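Long-range contacts in thioredoxin-like fold domain-containing protein (Enterococcus faecalis, PDB 1Z6M), which is of unknown function but has a thioredoxin-like fold with a CxxC pattern, consistent with, though not proof of, a role in thiol-disulfide exchange: residues V14-G19 and E63-L68; I32-V37 and K67-E72; S75-N80 and L111-V116; N80-Y85 and K122-K127. One frame throughout, in Å; residues are numbered along the deposited sequence.

Contact 1: residues V14-G19 and E63-L68; sequences VNTETG and ERIIKL
Lys67 NZ is held by two backbone carbonyls of the loop 14-19, with Thr18 O at 2.8 Å and Asn15 O at 2.9 Å. The loop leads into strand 20-22, the outermost strand beside strand 62-68 in the mixed sheet of this thioredoxin-like fold, so the lysine ties the lead-in of the edge strand to its neighbour. NZ meets Thr18 O in the carbonyl plane on a lone pair, but it stands above the plane of the Asn15 carbonyl, 43° out of it. The side chain runs extended until its last torsion (chi4 -81°), which turns the ammonium group into this cluster; Glu141 OE1 adds a salt bridge, which would offset the charge. Lysine suits the place because its long apolar stem carries the charged end from the strand to the loop carbonyls. Asn15 shapes the loop from inside: OD1 accepts from Glu17 N, an Asx turn, and from Thr18 N at 3.0 Å, while its bond to NZ at 3.3 Å is weak. Gly19 has a phi of 123°, which glycine adopts readily, and its bare CA can approach Ile66 O at 3.5 Å.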
loop_
_atom_site.group_PDB
_atom_site.type_symbol
_atom_site.label_atom_id
_atom_site.label_comp_id
_atom_site.label_asym_id
_atom_site.label_seq_id
_atom_site.Cartn_x
_atom_site.Cartn_y
_atom_site.Cartn_z
ATOM N N VAL A 14 -6.465 -10.493 -8.344
ATOM C CA VAL A 14 -5.989 -10.052 -7.038
ATOM C C VAL A 14 -6.715 -10.846 -5.959
ATOM O O VAL A 14 -7.763 -11.450 -6.225
ATOM C CB VAL A 14 -6.153 -8.520 -6.841
ATOM C CG1 VAL A 14 -5.361 -7.760 -7.913
ATOM C CG2 VAL A 14 -7.620 -8.101 -6.866
ATOM N N ASN A 15 -6.166 -10.855 -4.751
ATOM C CA ASN A 15 -6.798 -11.561 -3.646
ATOM C C ASN A 15 -6.786 -10.717 -2.380
ATOM O O ASN A 15 -6.077 -9.709 -2.293
ATOM C CB ASN A 15 -6.126 -12.927 -3.420
ATOM C CG ASN A 15 -4.675 -12.793 -2.964
ATOM O OD1 ASN A 15 -4.399 -12.322 -1.857
ATOM N ND2 ASN A 15 -3.742 -13.190 -3.827
ATOM N N THR A 16 -7.579 -11.140 -1.405
ATOM C CA THR A 16 -7.669 -10.455 -0.124
ATOM C C THR A 16 -6.890 -11.189 0.963
ATOM O O THR A 16 -7.139 -10.985 2.151
ATOM C CB THR A 16 -9.134 -10.300 0.307
ATOM O OG1 THR A 16 -9.727 -11.599 0.431
ATOM C CG2 THR A 16 -9.894 -9.500 -0.737
ATOM N N GLU A 17 -5.930 -12.016 0.556
ATOM C CA GLU A 17 -5.147 -12.819 1.495
ATOM C C GLU A 17 -3.766 -12.246 1.788
ATOM O O GLU A 17 -3.404 -12.066 2.952
ATOM C CB GLU A 17 -5.022 -14.252 0.980
ATOM C CG GLU A 17 -6.333 -15.007 0.952
ATOM C CD GLU A 17 -6.922 -15.231 2.336
ATOM O OE1 GLU A 17 -6.160 -15.592 3.263
ATOM O OE2 GLU A 17 -8.155 -15.055 2.489
ATOM N N THR A 18 -2.994 -11.970 0.742
ATOM C CA THR A 18 -1.612 -11.553 0.926
ATOM C C THR A 18 -1.535 -10.092 1.326
ATOM O O THR A 18 -2.121 -9.233 0.654
ATOM C CB THR A 18 -0.821 -11.758 -0.367
ATOM O OG1 THR A 18 -0.927 -13.125 -0.758
ATOM C CG2 THR A 18 0.644 -11.410 -0.159
ATOM N N GLY A 19 -0.791 -9.803 2.389
ATOM C CA GLY A 19 -0.531 -8.419 2.735
ATOM C C GLY A 19 -0.943 -8.021 4.122
ATOM O O GLY A 19 -1.193 -8.869 4.976
ATOM N N GLU A 63 -12.475 -3.633 5.030
ATOM C CA GLU A 63 -11.179 -4.200 5.382
ATOM C C GLU A 63 -10.189 -3.792 4.300
ATOM O O GLU A 63 -10.455 -3.980 3.113
ATOM C CB GLU A 63 -11.240 -5.726 5.446
ATOM C CG GLU A 63 -9.916 -6.367 5.899
ATOM C CD GLU A 63 -9.883 -7.886 5.791
ATOM O OE1 GLU A 63 -10.654 -8.468 5.002
ATOM O OE2 GLU A 63 -9.059 -8.509 6.501
ATOM N N ARG A 64 -9.056 -3.229 4.708
ATOM C CA ARG A 64 -8.005 -2.883 3.756
ATOM C C ARG A 64 -7.001 -4.006 3.717
ATOM O O ARG A 64 -6.638 -4.563 4.762
ATOM C CB ARG A 64 -7.292 -1.603 4.165
ATOM C CG ARG A 64 -8.212 -0.397 4.299
ATOM C CD ARG A 64 -7.494 0.753 4.983
ATOM N NE ARG A 64 -6.484 1.331 4.099
ATOM C CZ ARG A 64 -5.668 2.325 4.437
ATOM N NH1 ARG A 64 -5.704 2.844 5.658
ATOM N NH2 ARG A 64 -4.803 2.796 3.544
ATOM N N ILE A 65 -6.559 -4.335 2.500
ATOM C CA ILE A 65 -5.474 -5.293 2.313
ATOM C C ILE A 65 -4.372 -4.563 1.557
ATOM O O ILE A 65 -4.462 -4.315 0.353
ATOM C CB ILE A 65 -5.906 -6.593 1.586
ATOM C CG1 ILE A 65 -7.114 -7.240 2.274
ATOM C CG2 ILE A 65 -4.736 -7.568 1.540
ATOM C CD1 ILE A 65 -8.473 -6.801 1.701
ATOM N N ILE A 66 -3.342 -4.190 2.310
ATOM C CA ILE A 66 -2.282 -3.330 1.807
ATOM C C ILE A 66 -1.126 -4.197 1.325
ATOM O O ILE A 66 -0.528 -4.947 2.120
ATOM C CB ILE A 66 -1.852 -2.296 2.871
ATOM C CG1 ILE A 66 -3.041 -1.387 3.234
ATOM C CG2 ILE A 66 -0.675 -1.454 2.364
ATOM C CD1 ILE A 66 -2.830 -0.556 4.494
ATOM N N LYS A 67 -0.852 -4.090 0.029
ATOM C CA LYS A 67 0.136 -4.909 -0.657
ATOM C C LYS A 67 1.340 -4.051 -0.981
ATOM O O LYS A 67 1.281 -3.203 -1.874
ATOM C CB LYS A 67 -0.487 -5.527 -1.911
ATOM C CG LYS A 67 -1.651 -6.459 -1.536
ATOM C CD LYS A 67 -2.356 -7.028 -2.743
ATOM C CE LYS A 67 -3.592 -7.832 -2.353
ATOM N NZ LYS A 67 -3.286 -9.242 -1.910
ATOM N N LEU A 68 2.418 -4.271 -0.236
ATOM C CA LEU A 68 3.636 -3.469 -0.394
ATOM C C LEU A 68 4.437 -4.041 -1.550
ATOM O O LEU A 68 5.014 -5.128 -1.452
ATOM C CB LEU A 68 4.426 -3.419 0.916
ATOM C CG LEU A 68 3.639 -2.806 2.084
ATOM C CD1 LEU A 68 4.509 -2.792 3.323
ATOM C CD2 LEU A 68 3.134 -1.407 1.787
#

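Contact 2: residues I32-V37 and K67-E72; sequences IEFINV and KLFDKE
Strands 29-35 and 62-68 run parallel here, Phe34 pairing with Lys67 and Ile35 with Leu68, through Lys67 N to Glu33 O (2.8 Å), Ile35 N to Lys67 O (3.1 Å) and Phe69 N to Ile35 O (2.8 Å). The last carries the pairing one residue beyond the strands. On the face bearing Phe34 and Lys67, the methylene stem of the lysine crosses the phenyl ring: CD sits 3.8 Å from the ring centroid of Phe34, over one face but displaced toward the rim, a CH-pi contact. Ile32 CG2 reaches Lys67 CE at 3.5 Å, so the stem is lined by carbon while NZ goes to Thr18 O, Asn15 O and Glu141. The two strands and the intervening helix 40-58 make a beta-alpha-beta crossover of the thioredoxin fold, and helix 132-145 covers the Phe34 side. On the other face Ile35 and Leu68 lie side by side, pointing the same way, with CG1 of Ile35 3.6 Å from CD2 of Leu68; the side chain of Ile35 also touches the residues of a CxxC, of the thioredoxin type by sequence, at the start of helix 40-58. Where the strands end, Asn36 continues the pairing with its side chain. Its CG lies opposite the backbone N (chi1 180°), which swings ND2 to Phe69 O at 3.1 Å, while OD1 bonds to Arg38. The Phe69 ring carries Lys71 CD over its centre, and the far end of that lysine bonds through NZ to Gln148 O.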
loop_
_atom_site.group_PDB
_atom_site.type_symbol
_atom_site.label_atom_id
_atom_site.label_comp_id
_atom_site.label_asym_id
_atom_site.label_seq_id
_atom_site.Cartn_x
_atom_site.Cartn_y
_atom_site.Cartn_z
ATOM N N ILE A 32 -8.295 -3.322 -1.820
ATOM C CA ILE A 32 -6.949 -3.816 -2.112
ATOM C C ILE A 32 -6.080 -2.659 -2.588
ATOM O O ILE A 32 -6.459 -1.936 -3.506
ATOM C CB ILE A 32 -7.017 -4.950 -3.164
ATOM C CG1 ILE A 32 -7.666 -6.206 -2.545
ATOM C CG2 ILE A 32 -5.630 -5.284 -3.711
ATOM C CD1 ILE A 32 -8.210 -7.193 -3.557
ATOM N N GLU A 33 -4.923 -2.480 -1.957
ATOM C CA GLU A 33 -4.074 -1.321 -2.232
ATOM C C GLU A 33 -2.664 -1.767 -2.556
ATOM O O GLU A 33 -1.924 -2.201 -1.661
ATOM C CB GLU A 33 -4.039 -0.370 -1.020
ATOM C CG GLU A 33 -5.426 -0.016 -0.528
ATOM C CD GLU A 33 -5.470 0.821 0.730
ATOM O OE1 GLU A 33 -4.611 1.716 0.948
ATOM O OE2 GLU A 33 -6.420 0.595 1.496
ATOM N N PHE A 34 -2.274 -1.638 -3.820
ATOM C CA PHE A 34 -0.888 -1.870 -4.226
ATOM C C PHE A 34 -0.156 -0.542 -4.128
ATOM O O PHE A 34 -0.490 0.417 -4.829
ATOM C CB PHE A 34 -0.812 -2.394 -5.668
ATOM C CG PHE A 34 -1.259 -3.819 -5.831
ATOM C CD1 PHE A 34 -2.613 -4.132 -5.982
ATOM C CD2 PHE A 34 -0.328 -4.859 -5.823
ATOM C CE1 PHE A 34 -3.029 -5.453 -6.148
ATOM C CE2 PHE A 34 -0.732 -6.172 -5.975
ATOM C CZ PHE A 34 -2.077 -6.474 -6.132
ATOM N N ILE A 35 0.827 -0.482 -3.239
ATOM C CA ILE A 35 1.534 0.760 -2.988
ATOM C C ILE A 35 3.031 0.501 -2.816
ATOM O O ILE A 35 3.470 -0.621 -2.532
ATOM C CB ILE A 35 1.008 1.525 -1.736
ATOM C CG1 ILE A 35 1.200 0.699 -0.475
ATOM C CG2 ILE A 35 -0.465 1.987 -1.910
ATOM C CD1 ILE A 35 1.015 1.527 0.799
ATOM N N ASN A 36 3.814 1.557 -2.991
ATOM C CA ASN A 36 5.215 1.538 -2.595
ATOM C C ASN A 36 5.414 2.774 -1.727
ATOM O O ASN A 36 5.009 3.877 -2.101
ATOM C CB ASN A 36 6.130 1.540 -3.831
ATOM C CG ASN A 36 7.606 1.527 -3.470
ATOM O OD1 ASN A 36 8.109 2.476 -2.883
ATOM N ND2 ASN A 36 8.306 0.447 -3.829
ATOM N N VAL A 37 5.997 2.594 -0.551
ATOM C CA VAL A 37 6.028 3.675 0.439
ATOM C C VAL A 37 6.947 4.828 0.097
ATOM O O VAL A 37 6.891 5.860 0.755
ATOM C CB VAL A 37 6.310 3.205 1.893
ATOM C CG1 VAL A 37 5.211 2.296 2.388
ATOM C CG2 VAL A 37 7.714 2.592 2.039
ATOM N N LYS A 67 -0.852 -4.090 0.029
ATOM C CA LYS A 67 0.136 -4.909 -0.657
ATOM C C LYS A 67 1.340 -4.051 -0.981
ATOM O O LYS A 67 1.281 -3.203 -1.874
ATOM C CB LYS A 67 -0.487 -5.527 -1.911
ATOM C CG LYS A 67 -1.651 -6.459 -1.536
ATOM C CD LYS A 67 -2.356 -7.028 -2.743
ATOM C CE LYS A 67 -3.592 -7.832 -2.353
ATOM N NZ LYS A 67 -3.286 -9.242 -1.910
ATOM N N LEU A 68 2.418 -4.271 -0.236
ATOM C CA LEU A 68 3.636 -3.469 -0.394
ATOM C C LEU A 68 4.437 -4.041 -1.550
ATOM O O LEU A 68 5.014 -5.128 -1.452
ATOM C CB LEU A 68 4.426 -3.419 0.916
ATOM C CG LEU A 68 3.639 -2.806 2.084
ATOM C CD1 LEU A 68 4.509 -2.792 3.323
ATOM C CD2 LEU A 68 3.134 -1.407 1.787
ATOM N N PHE A 69 4.399 -3.305 -2.658
ATOM C CA PHE A 69 4.897 -3.751 -3.956
ATOM C C PHE A 69 6.329 -3.236 -4.113
ATOM O O PHE A 69 6.553 -2.030 -4.342
ATOM C CB PHE A 69 3.952 -3.148 -5.011
ATOM C CG PHE A 69 4.099 -3.669 -6.430
ATOM C CD1 PHE A 69 5.070 -4.594 -6.811
ATOM C CD2 PHE A 69 3.245 -3.163 -7.411
ATOM C CE1 PHE A 69 5.157 -5.009 -8.154
ATOM C CE2 PHE A 69 3.333 -3.574 -8.726
ATOM C CZ PHE A 69 4.297 -4.494 -9.104
ATOM N N ASP A 70 7.309 -4.137 -3.960
ATOM C CA ASP A 70 8.713 -3.756 -4.246
ATOM C C ASP A 70 8.866 -3.551 -5.746
ATOM O O ASP A 70 8.445 -4.405 -6.539
ATOM C CB ASP A 70 9.786 -4.759 -3.772
ATOM C CG ASP A 70 9.776 -5.002 -2.259
ATOM O OD1 ASP A 70 8.926 -4.444 -1.501
ATOM O OD2 ASP A 70 10.688 -5.749 -1.814
ATOM N N LYS A 71 9.489 -2.440 -6.135
ATOM C CA LYS A 71 9.524 -2.035 -7.533
ATOM C C LYS A 71 10.951 -1.871 -8.008
ATOM O O LYS A 71 11.862 -1.710 -7.203
ATOM C CB LYS A 71 8.774 -0.711 -7.718
ATOM C CG LYS A 71 7.275 -0.771 -7.473
ATOM C CD LYS A 71 6.529 -1.591 -8.521
ATOM C CE LYS A 71 6.495 -0.925 -9.879
ATOM N NZ LYS A 71 6.185 -1.934 -10.917
ATOM N N GLU A 72 11.125 -1.865 -9.329
ATOM C CA GLU A 72 12.437 -1.839 -9.974
ATOM C C GLU A 72 13.023 -0.440 -10.131
ATOM O O GLU A 72 14.254 -0.268 -10.133
ATOM C CB GLU A 72 12.352 -2.509 -11.352
ATOM C CG GLU A 72 12.050 -3.998 -11.284
ATOM C CD GLU A 72 13.216 -4.807 -10.742
ATOM O OE1 GLU A 72 14.221 -4.962 -11.463
ATOM O OE2 GLU A 72 13.128 -5.295 -9.600
#

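Contact 3: residues S75-N80 and L111-V116; sequences SLQRGN and LTLEEV
Arg78 reaches from helix 77-83 to the start of helix 113-123, joining two helices of the all-helical region that follows the beta-alpha-beta unit in this thioredoxin-like fold. Its NH1 donates to Leu111 O at 2.9 Å, with the oxygen in the guanidinium plane and an angle of 158° at the hydrogen. Leu113 lies across the side chain at about a right angle and sets its CD2 over the centre of one guanidinium face, 3.5 Å from CZ of Arg78. An arginine can thus spend its edge on a carbonyl and its flat face on a methyl. The same leucine methyl also reaches Gln77 O at 3.5 Å. Val116 meets the aliphatic stem instead, its CG2 3.5 Å from CG of Arg78, a place for a compact branched residue on the buried side of the helix. Bends at chi2 and chi3 (103° and -85°) fold the arginine back toward the residues before it, where NH2 bonds to Glu74 O and NE weakly to Ser75 O; these bonds limit the turning of the plane that Leu113 covers. Trp108 touches both Arg78 and Val116. Farther out, Thr112 is the N-cap of helix 113-123, its OG1 accepting from Glu115 N at 3.1 Å.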
loop_
_atom_site.group_PDB
_atom_site.type_symbol
_atom_site.label_atom_id
_atom_site.label_comp_id
_atom_site.label_asym_id
_atom_site.label_seq_id
_atom_site.Cartn_x
_atom_site.Cartn_y
_atom_site.Cartn_z
ATOM N N SER A 75 14.444 5.057 -7.809
ATOM C CA SER A 75 13.942 5.804 -6.659
ATOM C C SER A 75 13.107 4.902 -5.748
ATOM O O SER A 75 13.285 4.916 -4.526
ATOM C CB SER A 75 13.128 7.019 -7.104
ATOM O OG SER A 75 11.968 6.615 -7.796
ATOM N N LEU A 76 12.229 4.099 -6.345
ATOM C CA LEU A 76 11.325 3.276 -5.560
ATOM C C LEU A 76 12.012 2.131 -4.829
ATOM O O LEU A 76 11.455 1.587 -3.872
ATOM C CB LEU A 76 10.159 2.766 -6.407
ATOM C CG LEU A 76 9.232 3.838 -6.998
ATOM C CD1 LEU A 76 8.049 3.165 -7.688
ATOM C CD2 LEU A 76 8.751 4.815 -5.942
ATOM N N GLN A 77 13.235 1.797 -5.233
ATOM C CA GLN A 77 13.997 0.814 -4.479
ATOM C C GLN A 77 14.225 1.229 -3.021
ATOM O O GLN A 77 14.356 0.373 -2.144
ATOM C CB GLN A 77 15.321 0.501 -5.171
ATOM C CG GLN A 77 15.146 -0.246 -6.491
ATOM C CD GLN A 77 16.464 -0.587 -7.155
ATOM O OE1 GLN A 77 17.504 -0.609 -6.506
ATOM N NE2 GLN A 77 16.424 -0.865 -8.455
ATOM N N ARG A 78 14.284 2.534 -2.748
ATOM C CA ARG A 78 14.350 3.000 -1.370
ATOM C C ARG A 78 13.110 2.545 -0.587
ATOM O O ARG A 78 13.212 2.132 0.581
ATOM C CB ARG A 78 14.496 4.526 -1.307
ATOM C CG ARG A 78 15.935 5.070 -1.533
ATOM C CD ARG A 78 16.170 5.650 -2.928
ATOM N NE ARG A 78 16.529 4.665 -3.950
ATOM C CZ ARG A 78 17.752 4.180 -4.143
ATOM N NH1 ARG A 78 18.758 4.543 -3.347
ATOM N NH2 ARG A 78 17.959 3.309 -5.123
ATOM N N GLY A 79 11.946 2.612 -1.240
ATOM C CA GLY A 79 10.713 2.129 -0.635
ATOM C C GLY A 79 10.772 0.648 -0.351
ATOM O O GLY A 79 10.288 0.192 0.683
ATOM N N ASN A 80 11.373 -0.104 -1.270
ATOM C CA ASN A 80 11.515 -1.539 -1.069
ATOM C C ASN A 80 12.185 -1.860 0.264
ATOM O O ASN A 80 11.760 -2.763 0.984
ATOM C CB ASN A 80 12.336 -2.196 -2.192
ATOM C CG ASN A 80 11.736 -2.017 -3.580
ATOM O OD1 ASN A 80 10.662 -1.443 -3.752
ATOM N ND2 ASN A 80 12.450 -2.524 -4.588
ATOM N N LEU A 111 18.106 8.655 -0.009
ATOM C CA LEU A 111 19.320 8.090 0.560
ATOM C C LEU A 111 19.767 6.852 -0.211
ATOM O O LEU A 111 19.007 6.291 -1.011
ATOM C CB LEU A 111 19.109 7.744 2.036
ATOM C CG LEU A 111 18.668 8.884 2.961
ATOM C CD1 LEU A 111 18.445 8.349 4.360
ATOM C CD2 LEU A 111 19.671 10.027 2.972
ATOM N N THR A 112 21.011 6.436 0.008
ATOM C CA THR A 112 21.453 5.156 -0.536
ATOM C C THR A 112 20.657 4.042 0.132
ATOM O O THR A 112 20.079 4.236 1.209
ATOM C CB THR A 112 22.933 4.876 -0.260
ATOM O OG1 THR A 112 23.107 4.697 1.151
ATOM C CG2 THR A 112 23.842 5.992 -0.800
ATOM N N LEU A 113 20.626 2.872 -0.496
ATOM C CA LEU A 113 19.819 1.774 0.053
ATOM C C LEU A 113 20.279 1.389 1.458
ATOM O O LEU A 113 19.469 1.109 2.340
ATOM C CB LEU A 113 19.814 0.556 -0.878
ATOM C CG LEU A 113 19.173 0.808 -2.248
ATOM C CD1 LEU A 113 19.178 -0.469 -3.071
ATOM C CD2 LEU A 113 17.746 1.321 -2.098
ATOM N N GLU A 114 21.591 1.379 1.663
ATOM C CA GLU A 114 22.142 1.108 2.992
ATOM C C GLU A 114 21.682 2.158 4.016
ATOM O O GLU A 114 21.344 1.822 5.152
ATOM C CB GLU A 114 23.677 1.034 2.925
ATOM C CG GLU A 114 24.381 0.884 4.266
ATOM C CD GLU A 114 25.892 0.876 4.133
ATOM O OE1 GLU A 114 26.395 1.019 2.996
ATOM O OE2 GLU A 114 26.580 0.736 5.167
ATOM N N GLU A 115 21.655 3.422 3.608
ATOM C CA GLU A 115 21.253 4.493 4.516
ATOM C C GLU A 115 19.748 4.511 4.778
ATOM O O GLU A 115 19.322 4.925 5.836
ATOM C CB GLU A 115 21.749 5.851 4.023
ATOM C CG GLU A 115 23.260 6.051 4.167
ATOM C CD GLU A 115 23.738 6.152 5.620
ATOM O OE1 GLU A 115 22.919 6.427 6.524
ATOM O OE2 GLU A 115 24.952 5.973 5.862
ATOM N N VAL A 116 18.951 4.008 3.829
ATOM C CA VAL A 116 17.526 3.869 4.108
ATOM C C VAL A 116 17.344 2.864 5.251
ATOM O O VAL A 116 16.549 3.098 6.157
ATOM C CB VAL A 116 16.711 3.430 2.872
ATOM C CG1 VAL A 116 15.253 3.205 3.258
ATOM C CG2 VAL A 116 16.804 4.464 1.767
HETATM O O HOH W 1 21.858 3.229 -3.571
#

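Contact 4: residues N80-Y85 and K122-K127; sequences NVMHHY and KNLGLK
Apolar contacts between Tyr85 and Leu126 and between Met82 and Leu124 join the end of helix 77-83 to the turn that follows helix 113-123. Met82, a selenomethionine, lies at about a right angle to Leu124 and brings CE within 3.8 Å of Leu124 CD1. The bend at its chi2 (-72°) turns the tail toward Leu124, and Met101 of helix 91-103 touches both residues, so the pair belongs to a small apolar cluster between helices 77-83 and 91-103 and the turn after helix 113-123. Leu126 sets its CB 3.8 Å from CD2 of Tyr85. The ring also lies obliquely against the carbonyl of Lys127, with Tyr85 CD2 3.3 Å from Lys127 C. The polar link is indirect: one water donates to Tyr85 O at 2.8 Å and accepts from Lys127 N at 2.9 Å. Tyrosine fits because its buried ring meets Leu126 with carbon while OH reaches Glu121 OE2. Gly125 has the positive phi (71°) that lets the chain turn out of its helix and present Leu124 and Leu126 on the same side. With carbon contacts and a shared water as the means of attachment, the fit here depends on shape more than on directional bonding.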
loop_
_atom_site.group_PDB
_atom_site.type_symbol
_atom_site.label_atom_id
_atom_site.label_comp_id
_atom_site.label_asym_id
_atom_site.label_seq_id
_atom_site.Cartn_x
_atom_site.Cartn_y
_atom_site.Cartn_z
ATOM N N ASN A 80 11.373 -0.104 -1.270
ATOM C CA ASN A 80 11.515 -1.539 -1.069
ATOM C C ASN A 80 12.185 -1.860 0.264
ATOM O O ASN A 80 11.760 -2.763 0.984
ATOM C CB ASN A 80 12.336 -2.196 -2.192
ATOM C CG ASN A 80 11.736 -2.017 -3.580
ATOM O OD1 ASN A 80 10.662 -1.443 -3.752
ATOM N ND2 ASN A 80 12.450 -2.524 -4.588
ATOM N N VAL A 81 13.244 -1.117 0.584
ATOM C CA VAL A 81 13.956 -1.323 1.833
ATOM C C VAL A 81 12.988 -1.120 2.998
ATOM O O VAL A 81 12.898 -1.964 3.889
ATOM C CB VAL A 81 15.154 -0.359 1.983
ATOM C CG1 VAL A 81 15.823 -0.549 3.346
ATOM C CG2 VAL A 81 16.169 -0.562 0.853
HETATM N N MSE A 82 12.247 -0.011 2.980
HETATM C CA MSE A 82 11.288 0.279 4.038
HETATM C C MSE A 82 10.214 -0.788 4.200
HETATM O O MSE A 82 9.808 -1.094 5.323
HETATM C CB MSE A 82 10.652 1.652 3.811
HETATM C CG MSE A 82 11.537 2.812 4.238
HETATM SE SE MSE A 82 11.677 2.959 6.082
HETATM C CE MSE A 82 12.935 4.275 6.207
ATOM N N HIS A 83 9.767 -1.366 3.084
ATOM C CA HIS A 83 8.762 -2.423 3.125
ATOM C C HIS A 83 9.194 -3.602 3.978
ATOM O O HIS A 83 8.354 -4.345 4.483
ATOM C CB HIS A 83 8.483 -2.942 1.725
ATOM C CG HIS A 83 7.792 -1.958 0.840
ATOM N ND1 HIS A 83 7.639 -2.171 -0.509
ATOM C CD2 HIS A 83 7.199 -0.771 1.108
ATOM C CE1 HIS A 83 6.971 -1.160 -1.036
ATOM N NE2 HIS A 83 6.700 -0.292 -0.077
ATOM N N HIS A 84 10.502 -3.782 4.130
ATOM C CA HIS A 84 11.021 -4.945 4.838
ATOM C C HIS A 84 11.144 -4.723 6.341
ATOM O O HIS A 84 11.592 -5.622 7.053
ATOM C CB HIS A 84 12.350 -5.386 4.214
ATOM C CG HIS A 84 12.269 -5.552 2.732
ATOM N ND1 HIS A 84 13.354 -5.373 1.904
ATOM C CD2 HIS A 84 11.220 -5.838 1.921
ATOM C CE1 HIS A 84 12.981 -5.558 0.649
ATOM N NE2 HIS A 84 11.689 -5.833 0.632
ATOM N N TYR A 85 10.728 -3.537 6.804
ATOM C CA TYR A 85 10.708 -3.178 8.223
ATOM C C TYR A 85 9.286 -3.183 8.786
ATOM O O TYR A 85 9.041 -2.707 9.896
ATOM C CB TYR A 85 11.397 -1.813 8.452
ATOM C CG TYR A 85 12.894 -1.898 8.299
ATOM C CD1 TYR A 85 13.501 -1.870 7.043
ATOM C CD2 TYR A 85 13.709 -2.034 9.420
ATOM C CE1 TYR A 85 14.881 -1.976 6.904
ATOM C CE2 TYR A 85 15.083 -2.141 9.295
ATOM C CZ TYR A 85 15.664 -2.116 8.033
ATOM O OH TYR A 85 17.031 -2.226 7.899
ATOM N N LYS A 122 17.543 3.586 12.989
ATOM C CA LYS A 122 17.964 4.623 13.937
ATOM C C LYS A 122 16.977 5.778 14.064
ATOM O O LYS A 122 16.814 6.340 15.151
ATOM C CB LYS A 122 19.342 5.159 13.557
ATOM C CG LYS A 122 20.449 4.130 13.695
ATOM C CD LYS A 122 21.819 4.746 13.541
ATOM C CE LYS A 122 22.903 3.697 13.736
ATOM N NZ LYS A 122 24.269 4.291 13.750
ATOM N N ASN A 123 16.358 6.157 12.949
ATOM C CA ASN A 123 15.423 7.285 12.939
ATOM C C ASN A 123 13.975 6.876 13.166
ATOM O O ASN A 123 13.204 7.639 13.742
ATOM C CB ASN A 123 15.556 8.108 11.650
ATOM C CG ASN A 123 16.933 8.747 11.491
ATOM O OD1 ASN A 123 17.096 9.963 11.639
ATOM N ND2 ASN A 123 17.928 7.930 11.185
ATOM N N LEU A 124 13.596 5.685 12.714
ATOM C CA LEU A 124 12.217 5.236 12.890
ATOM C C LEU A 124 12.070 4.153 13.952
ATOM O O LEU A 124 10.961 3.820 14.336
ATOM C CB LEU A 124 11.614 4.766 11.557
ATOM C CG LEU A 124 11.410 5.806 10.450
ATOM C CD1 LEU A 124 10.835 5.158 9.201
ATOM C CD2 LEU A 124 10.498 6.923 10.934
ATOM N N GLY A 125 13.187 3.605 14.425
ATOM C CA GLY A 125 13.165 2.607 15.502
ATOM C C GLY A 125 12.614 1.245 15.102
ATOM O O GLY A 125 12.045 0.525 15.925
ATOM N N LEU A 126 12.774 0.897 13.828
ATOM C CA LEU A 126 12.213 -0.336 13.274
ATOM C C LEU A 126 13.251 -1.460 13.192
ATOM O O LEU A 126 14.456 -1.211 13.274
ATOM C CB LEU A 126 11.605 -0.048 11.886
ATOM C CG LEU A 126 10.584 1.097 11.795
ATOM C CD1 LEU A 126 10.171 1.340 10.357
ATOM C CD2 LEU A 126 9.355 0.821 12.654
ATOM N N LYS A 127 12.765 -2.675 12.995
ATOM C CA LYS A 127 13.634 -3.832 12.905
ATOM C C LYS A 127 13.464 -4.540 11.566
ATOM O O LYS A 127 12.338 -4.733 11.153
ATOM C CB LYS A 127 13.360 -4.779 14.073
ATOM C CG LYS A 127 14.002 -6.127 13.955
ATOM C CD LYS A 127 15.491 -6.078 14.295
ATOM C CE LYS A 127 16.179 -7.413 14.056
ATOM N NZ LYS A 127 15.510 -8.154 12.987
HETATM O O HOH W 2 9.864 -2.954 12.596
#

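From the N terminus, contact 1 closes the first loop, bringing the segment that leads into strand 20-22 onto strand 62-68. Contact 2 opens later, at residue 32, and comes back to the same stretch, sharing Lys67 and Leu68; together they tie the sheet and its crossover to the N-terminal loop. Contacts 3 and 4 follow in series and cross each other, since their segments alternate along helices 77-83 and 113-123, which they join at two levels about 10 Å apart between centres; both close the excursion through helices 91-103 and 105-108. Asp70 OD2 bonding His84 NE2 and Lys71 O accepting from Asn80 ND2 tie the helical region to the loop that leaves strand 62-68.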